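Local coordinates for farnesyl diphosphate phosphatase YisP (Bacillus subtilis subsp. subtilis, PDB 3WE9), which hydrolyses farnesyl diphosphate to farnesol and diphosphate, a step needed for biofilm formation, and belongs to the phytoene/squalene synthase family, at residues 183-188 and 201-206. Residues are numbered along the deposited sequence; the frame is centred on the assembly and turned at random.
Sequences QQFGYT and FTMTWE
Thr204 OG1 sits between the two aromatic residues of 183-188, at the edge of the Phe185 ring, 3.6 Å from Phe185 CD2, and 3.9 Å from Tyr187 CB. The hydroxyl is buried, and its hydrogen bond to Ala200 O, one turn back in its own helix, satisfies it there. No hydrogen bond joins the two segments; the remainder is mostly apolar side-chain packing, with one backbone carbonyl against the Phe185 ring. Met203 CB lies over one face of that ring, 3.9 Å from its centroid, a CH-pi contact, while Gln184 CB covers the opposite face. The thioether, bent at its last torsion, carries Met203 CE back to 3.5 Å from Phe185 CD1; Met203 SD stands oblique to the ring, 5.0 Å from its centroid, in a Met-aromatic contact. On the other border of the ring Phe185 CE2 comes within 3.5 Å of Met203 O, so Phe185 also packs on the helix backbone. Two residues on, Tyr187 runs beside Phe201, matching first torsions (chi1 -169° and 174°) sending both side chains the same way. Phe201 CB settles over the tyrosine face, offset toward its rim and 3.5 Å from Tyr187 CE1, and the ring planes are inclined at 46°, an oblique aromatic pair. Tyr187 OH is bonded to Thr196 O, in the loop just before helix 199-221. Gly186, with positive phi, is the C' residue of a Schellman motif that ends helix 179-185 and turns the chain from Phe185 to Tyr187. In this all-helical terpenoid-synthase-type fold, the contact packs the C-terminal end of helix 179-185 and the following turn on the first turns of helix 199-221; Phe256 meets the Phe201 ring, and helix 189-194 lies in the connection between helices 179-185 and 199-221.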
loop_
_atom_site.group_PDB
_atom_site.type_symbol
_atom_site.label_atom_id
_atom_site.label_comp_id
_atom_site.label_asym_id
_atom_site.label_seq_id
_atom_site.Cartn_x
_atom_site.Cartn_y
_atom_site.Cartn_z
ATOM N N GLN A 183 -20.216 14.694 6.845
ATOM C CA GLN A 183 -21.452 15.475 6.828
ATOM C C GLN A 183 -22.637 14.696 6.278
ATOM O O GLN A 183 -23.765 14.878 6.725
ATOM C CB GLN A 183 -21.254 16.758 6.011
ATOM C CG GLN A 183 -22.472 17.687 6.013
ATOM C CD GLN A 183 -22.216 19.004 5.288
ATOM O OE1 GLN A 183 -21.875 19.022 4.104
ATOM N NE2 GLN A 183 -22.380 20.112 6.003
ATOM N N GLN A 184 -22.369 13.841 5.297
ATOM C CA GLN A 184 -23.385 13.003 4.671
ATOM C C GLN A 184 -24.114 12.161 5.712
ATOM O O GLN A 184 -25.331 11.991 5.650
ATOM C CB GLN A 184 -22.731 12.022 3.688
ATOM C CG GLN A 184 -22.576 12.473 2.255
ATOM C CD GLN A 184 -21.642 11.567 1.463
ATOM O OE1 GLN A 184 -21.608 10.349 1.663
ATOM N NE2 GLN A 184 -20.878 12.160 0.559
ATOM N N PHE A 185 -23.343 11.620 6.653
ATOM C CA PHE A 185 -23.871 10.733 7.678
ATOM C C PHE A 185 -24.055 11.331 9.071
ATOM O O PHE A 185 -24.462 10.632 9.993
ATOM C CB PHE A 185 -22.976 9.486 7.744
ATOM C CG PHE A 185 -22.806 8.803 6.411
ATOM C CD1 PHE A 185 -23.914 8.286 5.734
ATOM C CD2 PHE A 185 -21.552 8.723 5.809
ATOM C CE1 PHE A 185 -23.773 7.702 4.468
ATOM C CE2 PHE A 185 -21.396 8.143 4.544
ATOM C CZ PHE A 185 -22.513 7.631 3.872
ATOM N N GLY A 186 -23.759 12.618 9.221
ATOM C CA GLY A 186 -23.925 13.264 10.511
ATOM C C GLY A 186 -22.839 12.991 11.541
ATOM O O GLY A 186 -23.099 13.067 12.743
ATOM N N TYR A 187 -21.631 12.665 11.087
ATOM C CA TYR A 187 -20.523 12.417 12.003
ATOM C C TYR A 187 -19.866 13.772 12.232
ATOM O O TYR A 187 -19.383 14.407 11.291
ATOM C CB TYR A 187 -19.516 11.431 11.394
ATOM C CG TYR A 187 -18.490 10.931 12.393
ATOM C CD1 TYR A 187 -18.890 10.284 13.565
ATOM C CD2 TYR A 187 -17.123 11.112 12.174
ATOM C CE1 TYR A 187 -17.952 9.831 14.493
ATOM C CE2 TYR A 187 -16.178 10.662 13.097
ATOM C CZ TYR A 187 -16.604 10.025 14.257
ATOM O OH TYR A 187 -15.678 9.594 15.184
ATOM N N THR A 188 -19.830 14.205 13.487
ATOM C CA THR A 188 -19.288 15.519 13.827
ATOM C C THR A 188 -17.795 15.624 14.101
ATOM O O THR A 188 -17.143 14.642 14.430
ATOM C CB THR A 188 -20.015 16.071 15.059
ATOM O OG1 THR A 188 -19.693 15.253 16.194
ATOM C CG2 THR A 188 -21.516 16.032 14.843
ATOM N N PHE A 201 -20.165 7.101 12.314
ATOM C CA PHE A 201 -18.781 6.809 11.975
ATOM C C PHE A 201 -18.634 5.571 11.104
ATOM O O PHE A 201 -17.886 5.584 10.123
ATOM C CB PHE A 201 -17.909 6.613 13.216
ATOM C CG PHE A 201 -16.511 6.164 12.882
ATOM C CD1 PHE A 201 -15.654 7.002 12.168
ATOM C CD2 PHE A 201 -16.075 4.883 13.208
ATOM C CE1 PHE A 201 -14.381 6.569 11.779
ATOM C CE2 PHE A 201 -14.807 4.439 12.825
ATOM C CZ PHE A 201 -13.958 5.284 12.107
ATOM N N THR A 202 -19.332 4.494 11.459
ATOM C CA THR A 202 -19.222 3.269 10.681
ATOM C C THR A 202 -19.740 3.477 9.259
ATOM O O THR A 202 -19.214 2.889 8.314
ATOM C CB THR A 202 -19.954 2.082 11.367
ATOM O OG1 THR A 202 -21.330 2.412 11.577
ATOM C CG2 THR A 202 -19.299 1.766 12.709
ATOM N N MET A 203 -20.767 4.309 9.103
ATOM C CA MET A 203 -21.291 4.604 7.771
ATOM C C MET A 203 -20.244 5.372 6.966
ATOM O O MET A 203 -20.070 5.136 5.771
ATOM C CB MET A 203 -22.578 5.426 7.864
ATOM C CG MET A 203 -23.769 4.603 8.319
ATOM S SD MET A 203 -25.251 5.600 8.449
ATOM C CE MET A 203 -25.862 5.513 6.756
ATOM N N THR A 204 -19.549 6.290 7.634
ATOM C CA THR A 204 -18.499 7.083 7.007
ATOM C C THR A 204 -17.366 6.148 6.586
ATOM O O THR A 204 -16.886 6.192 5.451
ATOM C CB THR A 204 -17.940 8.134 7.994
ATOM O OG1 THR A 204 -18.977 9.067 8.329
ATOM C CG2 THR A 204 -16.745 8.883 7.374
ATOM N N TRP A 205 -16.957 5.286 7.510
ATOM C CA TRP A 205 -15.881 4.337 7.261
ATOM C C TRP A 205 -16.235 3.377 6.124
ATOM O O TRP A 205 -15.423 3.143 5.237
ATOM C CB TRP A 205 -15.594 3.541 8.540
ATOM C CG TRP A 205 -14.363 2.703 8.488
ATOM C CD1 TRP A 205 -13.115 3.047 8.929
ATOM C CD2 TRP A 205 -14.262 1.354 8.008
ATOM N NE1 TRP A 205 -12.243 1.995 8.760
ATOM C CE2 TRP A 205 -12.919 0.945 8.196
ATOM C CE3 TRP A 205 -15.172 0.455 7.439
ATOM C CZ2 TRP A 205 -12.466 -0.334 7.837
ATOM C CZ3 TRP A 205 -14.720 -0.825 7.081
ATOM C CH2 TRP A 205 -13.378 -1.201 7.282
ATOM N N GLU A 206 -17.443 2.822 6.159
ATOM C CA GLU A 206 -17.875 1.883 5.127
ATOM C C GLU A 206 -18.008 2.547 3.753
ATOM O O GLU A 206 -17.776 1.918 2.722
ATOM C CB GLU A 206 -19.198 1.220 5.530
ATOM C CG GLU A 206 -19.090 0.238 6.713
ATOM C CD GLU A 206 -18.231 -0.991 6.405
ATOM O OE1 GLU A 206 -17.908 -1.215 5.220
ATOM O OE2 GLU A 206 -17.885 -1.743 7.347
#